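Local coordinates for Lmo2349 protein (PDB 4GVO) that probably binds L-cystine or a related amino acid outside the cell as the solute-binding component of an ABC transporter, at residues 40-43 with 44-48; 114-118 with 119-123; 168-172 with 173-177. All blocks are in the same frame, centred on the assembly; numbering follows the deposited sequence.

Contact 1: 40-43 with 44-48. With NA (sodium ion), chain D.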
loop_
_atom_site.group_PDB
_atom_site.type_symbol
_atom_site.label_atom_id
_atom_site.label_comp_id
_atom_site.label_asym_id
_atom_site.label_seq_id
_atom_site.Cartn_x
_atom_site.Cartn_y
_atom_site.Cartn_z
ATOM N N LYS A 40 -6.064 3.535 15.110
ATOM C CA LYS A 40 -6.966 3.898 16.211
ATOM C C LYS A 40 -7.013 2.822 17.303
ATOM O O LYS A 40 -7.085 3.116 18.480
ATOM C CB LYS A 40 -8.370 4.225 15.684
ATOM C CG LYS A 40 -8.435 5.496 14.840
ATOM C CD LYS A 40 -9.857 5.838 14.410
ATOM C CE LYS A 40 -9.955 7.217 13.778
ATOM N NZ LYS A 40 -11.393 7.625 13.687
ATOM N N GLU A 41 -6.985 1.566 16.899
ATOM C CA GLU A 41 -6.923 0.448 17.829
ATOM C C GLU A 41 -5.608 0.431 18.603
ATOM O O GLU A 41 -5.584 0.195 19.805
ATOM C CB GLU A 41 -7.179 -0.868 17.092
ATOM C CG GLU A 41 -7.311 -2.065 17.997
ATOM C CD GLU A 41 -8.529 -1.983 18.919
ATOM O OE1 GLU A 41 -9.544 -1.351 18.546
ATOM O OE2 GLU A 41 -8.449 -2.530 20.029
ATOM N N ILE A 42 -4.499 0.733 17.923
ATOM C CA ILE A 42 -3.222 0.855 18.572
ATOM C C ILE A 42 -3.231 1.988 19.595
ATOM O O ILE A 42 -2.782 1.820 20.737
ATOM C CB ILE A 42 -2.104 1.069 17.512
ATOM C CG1 ILE A 42 -1.851 -0.240 16.795
ATOM C CG2 ILE A 42 -0.845 1.584 18.140
ATOM C CD1 ILE A 42 -1.066 -0.095 15.509
ATOM N N ASP A 43 -3.778 3.124 19.219
ATOM C CA ASP A 43 -3.870 4.276 20.122
ATOM C C ASP A 43 -4.619 3.893 21.413
ATOM O O ASP A 43 -4.177 4.231 22.511
ATOM C CB ASP A 43 -4.577 5.425 19.373
ATOM C CG ASP A 43 -4.608 6.746 20.116
ATOM O OD1 ASP A 43 -3.981 6.899 21.150
ATOM O OD2 ASP A 43 -5.183 7.696 19.551
ATOM N N LYS A 44 -5.709 3.141 21.269
ATOM C CA LYS A 44 -6.511 2.748 22.402
ATOM C C LYS A 44 -5.679 1.940 23.425
ATOM O O LYS A 44 -5.899 2.026 24.644
ATOM C CB LYS A 44 -7.733 2.007 21.844
ATOM C CG LYS A 44 -8.644 1.319 22.807
ATOM C CD LYS A 44 -9.615 0.432 22.035
ATOM C CE LYS A 44 -10.396 1.210 20.987
ATOM N NZ LYS A 44 -11.161 0.305 20.049
ATOM N N ARG A 45 -4.721 1.171 22.917
ATOM C CA ARG A 45 -3.899 0.317 23.699
ATOM C C ARG A 45 -2.595 0.931 24.164
ATOM O O ARG A 45 -1.777 0.257 24.828
ATOM C CB ARG A 45 -3.665 -0.990 22.922
ATOM C CG ARG A 45 -4.993 -1.654 22.593
ATOM C CD ARG A 45 -4.793 -3.010 21.990
ATOM N NE ARG A 45 -6.068 -3.535 21.475
ATOM C CZ ARG A 45 -6.413 -4.805 21.517
ATOM N NH1 ARG A 45 -5.582 -5.707 22.042
ATOM N NH2 ARG A 45 -7.541 -5.188 20.987
ATOM N N LEU A 46 -2.404 2.219 23.899
ATOM C CA LEU A 46 -1.172 2.928 24.314
ATOM C C LEU A 46 -1.588 4.195 25.044
ATOM O O LEU A 46 -1.718 5.273 24.443
ATOM C CB LEU A 46 -0.351 3.270 23.072
ATOM C CG LEU A 46 0.384 2.063 22.429
ATOM C CD1 LEU A 46 1.090 2.543 21.144
ATOM C CD2 LEU A 46 1.388 1.360 23.365
ATOM N N PRO A 47 -1.844 4.076 26.340
ATOM C CA PRO A 47 -2.314 5.247 27.070
ATOM C C PRO A 47 -1.323 6.400 27.204
ATOM O O PRO A 47 -1.742 7.539 27.413
ATOM C CB PRO A 47 -2.701 4.673 28.434
ATOM C CG PRO A 47 -1.957 3.403 28.577
ATOM C CD PRO A 47 -1.792 2.865 27.176
ATOM N N GLY A 48 -0.041 6.129 26.969
ATOM C CA GLY A 48 0.955 7.198 27.012
ATOM C C GLY A 48 1.083 7.992 25.728
ATOM O O GLY A 48 1.899 8.903 25.628
HETATM NA NA NA D . -3.366 6.297 23.193
HETATM O O HOH W 1 -5.106 6.765 24.603
#

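Contact 2: 114-118 with 119-123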
loop_
_atom_site.group_PDB
_atom_site.type_symbol
_atom_site.label_atom_id
_atom_site.label_comp_id
_atom_site.label_asym_id
_atom_site.label_seq_id
_atom_site.Cartn_x
_atom_site.Cartn_y
_atom_site.Cartn_z
ATOM N N LYS A 114 8.815 -10.029 -19.718
ATOM C CA LYS A 114 9.406 -9.983 -21.065
ATOM C C LYS A 114 8.327 -9.615 -22.107
ATOM O O LYS A 114 8.643 -8.987 -23.121
ATOM C CB LYS A 114 10.081 -11.313 -21.430
ATOM C CG LYS A 114 11.269 -11.684 -20.553
ATOM C CD LYS A 114 11.832 -13.065 -20.885
ATOM C CE LYS A 114 12.822 -13.459 -19.836
ATOM N NZ LYS A 114 13.907 -12.442 -19.780
ATOM N N ASP A 115 7.058 -9.932 -21.831
ATOM C CA ASP A 115 5.960 -9.628 -22.723
ATOM C C ASP A 115 5.592 -8.153 -22.740
ATOM O O ASP A 115 4.721 -7.750 -23.504
ATOM C CB ASP A 115 4.725 -10.462 -22.394
ATOM C CG ASP A 115 4.965 -11.982 -22.366
ATOM O OD1 ASP A 115 5.902 -12.503 -23.009
ATOM O OD2 ASP A 115 4.170 -12.685 -21.655
ATOM N N LEU A 116 6.221 -7.346 -21.898
ATOM C CA LEU A 116 6.039 -5.914 -21.917
ATOM C C LEU A 116 6.880 -5.182 -22.943
ATOM O O LEU A 116 6.729 -3.982 -23.070
ATOM C CB LEU A 116 6.369 -5.319 -20.527
ATOM C CG LEU A 116 5.522 -5.848 -19.363
ATOM C CD1 LEU A 116 6.105 -5.292 -18.061
ATOM C CD2 LEU A 116 4.088 -5.397 -19.533
ATOM N N ALA A 117 7.706 -5.888 -23.715
ATOM C CA ALA A 117 8.558 -5.216 -24.667
ATOM C C ALA A 117 7.724 -4.342 -25.599
ATOM O O ALA A 117 6.733 -4.822 -26.203
ATOM C CB ALA A 117 9.365 -6.228 -25.459
ATOM N N GLY A 118 8.098 -3.062 -25.716
ATOM C CA GLY A 118 7.393 -2.110 -26.581
ATOM C C GLY A 118 6.076 -1.575 -26.054
ATOM O O GLY A 118 5.387 -0.888 -26.771
ATOM N N LYS A 119 5.730 -1.931 -24.821
ATOM C CA LYS A 119 4.473 -1.574 -24.206
ATOM C C LYS A 119 4.673 -0.531 -23.108
ATOM O O LYS A 119 5.781 -0.101 -22.829
ATOM C CB LYS A 119 3.767 -2.826 -23.666
ATOM C CG LYS A 119 3.329 -3.697 -24.859
ATOM C CD LYS A 119 2.482 -4.866 -24.455
ATOM C CE LYS A 119 1.863 -5.515 -25.682
ATOM N NZ LYS A 119 0.825 -6.532 -25.363
ATOM N N ARG A 120 3.565 -0.067 -22.565
ATOM C CA ARG A 120 3.556 1.034 -21.610
ATOM C C ARG A 120 2.854 0.602 -20.331
ATOM O O ARG A 120 1.698 0.125 -20.362
ATOM C CB ARG A 120 2.868 2.245 -22.212
ATOM C CG ARG A 120 2.763 3.476 -21.322
ATOM C CD ARG A 120 2.281 4.686 -22.109
ATOM N NE ARG A 120 2.102 5.892 -21.260
ATOM C CZ ARG A 120 1.009 6.141 -20.556
ATOM N NH1 ARG A 120 0.022 5.279 -20.538
ATOM N NH2 ARG A 120 0.906 7.222 -19.802
ATOM N N VAL A 121 3.561 0.752 -19.202
ATOM C CA VAL A 121 3.054 0.345 -17.901
ATOM C C VAL A 121 2.802 1.601 -17.089
ATOM O O VAL A 121 3.602 2.534 -17.085
ATOM C CB VAL A 121 4.078 -0.590 -17.199
ATOM C CG1 VAL A 121 3.568 -1.032 -15.832
ATOM C CG2 VAL A 121 4.375 -1.808 -18.093
ATOM N N ILE A 122 1.657 1.646 -16.462
ATOM C CA ILE A 122 1.245 2.777 -15.627
ATOM C C ILE A 122 1.319 2.354 -14.156
ATOM O O ILE A 122 0.956 1.243 -13.797
ATOM C CB ILE A 122 -0.191 3.265 -16.015
ATOM C CG1 ILE A 122 -0.479 4.695 -15.477
ATOM C CG2 ILE A 122 -1.284 2.245 -15.634
ATOM C CD1 ILE A 122 0.291 5.772 -16.186
ATOM N N THR A 123 1.834 3.234 -13.318
ATOM C CA THR A 123 2.022 2.916 -11.915
ATOM C C THR A 123 1.921 4.179 -11.070
ATOM O O THR A 123 1.640 5.243 -11.604
ATOM C CB THR A 123 3.352 2.170 -11.714
ATOM O OG1 THR A 123 3.392 1.648 -10.392
ATOM C CG2 THR A 123 4.573 2.996 -12.001
HETATM O O HOH W 2 2.583 -8.717 -24.931
#

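Contact 3: 168-172 with 173-177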
loop_
_atom_site.group_PDB
_atom_site.type_symbol
_atom_site.label_atom_id
_atom_site.label_comp_id
_atom_site.label_asym_id
_atom_site.label_seq_id
_atom_site.Cartn_x
_atom_site.Cartn_y
_atom_site.Cartn_z
ATOM N N THR A 168 -0.474 -2.505 -15.335
ATOM C CA THR A 168 -0.016 -1.844 -14.118
ATOM C C THR A 168 0.610 -2.937 -13.227
ATOM O O THR A 168 0.829 -4.071 -13.678
ATOM C CB THR A 168 -1.180 -1.099 -13.418
ATOM O OG1 THR A 168 -0.664 -0.333 -12.319
ATOM C CG2 THR A 168 -2.270 -2.020 -12.928
ATOM N N ILE A 169 0.881 -2.587 -11.967
ATOM C CA ILE A 169 1.355 -3.537 -10.965
ATOM C C ILE A 169 0.504 -3.343 -9.723
ATOM O O ILE A 169 0.245 -2.210 -9.314
ATOM C CB ILE A 169 2.863 -3.405 -10.723
ATOM C CG1 ILE A 169 3.386 -4.581 -9.875
ATOM C CG2 ILE A 169 3.303 -2.029 -10.190
ATOM C CD1 ILE A 169 4.892 -4.629 -9.820
ATOM N N SER A 170 -0.033 -4.441 -9.197
ATOM C CA SER A 170 -0.962 -4.360 -8.078
ATOM C C SER A 170 -0.987 -5.640 -7.268
ATOM O O SER A 170 -0.155 -6.530 -7.508
ATOM C CB SER A 170 -2.400 -3.961 -8.513
ATOM O OG SER A 170 -3.130 -3.448 -7.354
ATOM N N THR A 171 -1.873 -5.718 -6.268
ATOM C CA THR A 171 -1.954 -6.877 -5.388
ATOM C C THR A 171 -3.391 -7.398 -5.435
ATOM O O THR A 171 -4.320 -6.594 -5.530
ATOM C CB THR A 171 -1.467 -6.540 -3.971
ATOM O OG1 THR A 171 -1.216 -7.738 -3.248
ATOM C CG2 THR A 171 -2.403 -5.623 -3.214
ATOM N N PRO A 172 -3.582 -8.716 -5.329
ATOM C CA PRO A 172 -4.927 -9.270 -5.415
ATOM C C PRO A 172 -5.995 -8.633 -4.526
ATOM O O PRO A 172 -7.119 -8.411 -5.014
ATOM C CB PRO A 172 -4.728 -10.715 -5.124
ATOM C CG PRO A 172 -3.413 -10.989 -5.769
ATOM C CD PRO A 172 -2.573 -9.784 -5.429
ATOM N N PHE A 173 -5.731 -8.317 -3.240
ATOM C CA PHE A 173 -6.822 -7.796 -2.414
ATOM C C PHE A 173 -7.353 -6.502 -2.988
ATOM O O PHE A 173 -8.539 -6.209 -2.889
ATOM C CB PHE A 173 -6.456 -7.655 -0.908
ATOM C CG PHE A 173 -5.781 -6.374 -0.517
ATOM C CD1 PHE A 173 -6.508 -5.209 -0.328
ATOM C CD2 PHE A 173 -4.410 -6.334 -0.244
ATOM C CE1 PHE A 173 -5.886 -4.041 0.099
ATOM C CE2 PHE A 173 -3.773 -5.156 0.132
ATOM C CZ PHE A 173 -4.499 -4.007 0.305
ATOM N N ALA A 174 -6.457 -5.692 -3.529
ATOM C CA ALA A 174 -6.821 -4.395 -4.038
ATOM C C ALA A 174 -7.574 -4.512 -5.367
ATOM O O ALA A 174 -8.573 -3.816 -5.593
ATOM C CB ALA A 174 -5.611 -3.452 -4.138
ATOM N N VAL A 175 -7.096 -5.375 -6.254
ATOM C CA VAL A 175 -7.716 -5.662 -7.531
ATOM C C VAL A 175 -9.137 -6.209 -7.300
ATOM O O VAL A 175 -10.094 -5.751 -7.926
ATOM C CB VAL A 175 -6.869 -6.652 -8.335
ATOM C CG1 VAL A 175 -7.659 -7.166 -9.565
ATOM C CG2 VAL A 175 -5.530 -6.029 -8.752
ATOM N N ASP A 176 -9.264 -7.133 -6.382
ATOM C CA ASP A 176 -10.537 -7.746 -6.156
ATOM C C ASP A 176 -11.577 -6.741 -5.647
ATOM O O ASP A 176 -12.745 -6.734 -6.089
ATOM C CB ASP A 176 -10.433 -8.939 -5.201
ATOM C CG ASP A 176 -9.748 -10.194 -5.846
ATOM O OD1 ASP A 176 -9.379 -10.139 -7.044
ATOM O OD2 ASP A 176 -9.615 -11.242 -5.118
ATOM N N PHE A 177 -11.167 -5.870 -4.722
ATOM C CA PHE A 177 -12.093 -4.883 -4.179
ATOM C C PHE A 177 -12.523 -3.882 -5.257
ATOM O O PHE A 177 -13.736 -3.595 -5.438
ATOM C CB PHE A 177 -11.547 -4.172 -2.937
ATOM C CG PHE A 177 -12.558 -3.254 -2.296
ATOM C CD1 PHE A 177 -13.639 -3.787 -1.631
ATOM C CD2 PHE A 177 -12.463 -1.888 -2.411
ATOM C CE1 PHE A 177 -14.611 -2.998 -1.095
ATOM C CE2 PHE A 177 -13.404 -1.071 -1.820
ATOM C CZ PHE A 177 -14.494 -1.641 -1.179
HETATM O O HOH W 3 -3.261 -9.307 -2.132
#

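Contact 1: 40-43 with 44-48
Lys40 O accepts the backbone N-H of Lys44 at 3.1 Å in the last regular turn of helix 34-44. A sodium site and a salt-bridge network close this helix end in a family 3 solute-binding protein of the periplasmic binding protein type. Glu41 carries the network. Its chain bends at chi2 (64°), which sets the carboxylate beside Lys44 and Arg45, one turn further on. OE1 meets Lys44 NZ at 2.8 Å on its syn side, somewhat out of the carboxylate plane. OE2 is gripped by two nitrogens of Arg45, with NE at 3.0 Å on the anti lone pair and NH2 beside it. OE2 lies at the guanidinium edge and in its plane, while the carboxylate plane is turned 72° from it. Arg45 also pairs with Asp223 and bonds Ser219. Ile42 faces inward, where its CG2 lies alongside Leu46 CD1 at 3.7 Å. Phe51 packs against both, and helix 207-222 against Ile42. Asp43 O receives Leu46 N at 3.0 Å and also binds the sodium ion. Leu46 O, Tyr49 O and a water bind it too, and Asp43 OD2 bonds Phe51 N, which orients the carboxylate. Asp43 OD1 reaches the sodium ion at 2.2 Å.

Contact 2: 114-118 with 119-123
Asp115 O receives a 2.7 Å hydrogen bond from a water, and the same water accepts one from Lys119 NZ at 2.8 Å. This water joins the 3-10 segment ending at Leu116 to the residue just before strand 120-123. The extended Lys119 chain runs back beside the turn, and its CD lies 3.8 Å from Asp115 O. CG stands anti to the carbonyl carbon (chi1 -68°), a rotation that sends the chain this way. Between the two elements lies a type II beta turn from Leu116 to Lys119. It is closed by Lys119 N, which gives its hydrogen to Leu116 O at 2.9 Å. Gly118 takes the third position of the turn with a positive phi of 77°, which favours glycine.

On the buried side, Leu116 and Val121 cross at about a right angle. Both methyls of Leu116 touch one branch of Val121, with CD1 and CD2 each 3.9 Å from CG2. Phe144 adjoins Leu116, and Leu133 of helix 128-139 adjoins Val121. Strand 145-148 pairs in parallel with 120-123. The polar bonds thus lie along the turn and its lysine, while buried Leu116 and Val121 join the turn to the strand on the apolar side.

Contact 3: 168-172 with 173-177
Pro172 O accepts the backbone N-H of Asp176 at 2.8 Å, and Thr171 O accepts that of Val175 at 3.1 Å. Both donors come in nearly along the C=O axis. The second bond is almost straight, with an N-H...O angle of 171°. Ala174 N adds a weak bond to the same Thr171 O. A water links the side chain to the helix start: it donates to Thr171 OG1 and accepts from Phe173 N at 2.9 Å. Thr171 OG1 lies anti to its own backbone nitrogen (chi1 -164°), turned to the water and to Pro98 O, with which it is also hydrogen-bonded.

The motif is a strand-to-helix junction. Strand 168-170 ends, Thr171 takes the N-cap position, and helix 172-180 starts at Pro172. The threonine side chain makes no capping bond of its own; the water stands between it and the first amide. Proline lacks an N-H, so its place in the first turn costs no hydrogen bond. Strand 168-170 pairs with strand 95-104, whose Phe97 lines the ligand pocket and touches Thr171.

Thr171 CG2 approaches the Phe173 ring obliquely, 3.6 Å from CE2. Ala174 CB lies over one face of that ring, offset toward the rim. Val175 CG2 points back to the strand end and meets Ser170 CB at 3.8 Å. Asp176 OD2 is hydrogen-bonded to Tyr238 OH, and Tyr238 also packs on Pro172 and Phe173.

Overall arrangement
All three contacts are partly buried joints where one secondary-structure element ends or begins. Contacts 1 and 2 are peripheral, each centred 22 Å from the chain centre and on opposite sides of it. Contact 3 is more central, at 10 Å, and close to the bound ligand. Contacts 2 and 3 lie side by side, strand 120-123 against strand 168-170: Ile122 O and Thr168 OG1 form a probable hydrogen bond, and Thr123 packs on Ile169. Contact 1 holds helix 34-44, its nearest atoms about 16 Å from contact 3. It alone has ion pairs and a metal. Contacts 2 and 3 each add their own bridging water to the backbone bonds and apolar touches that all three have.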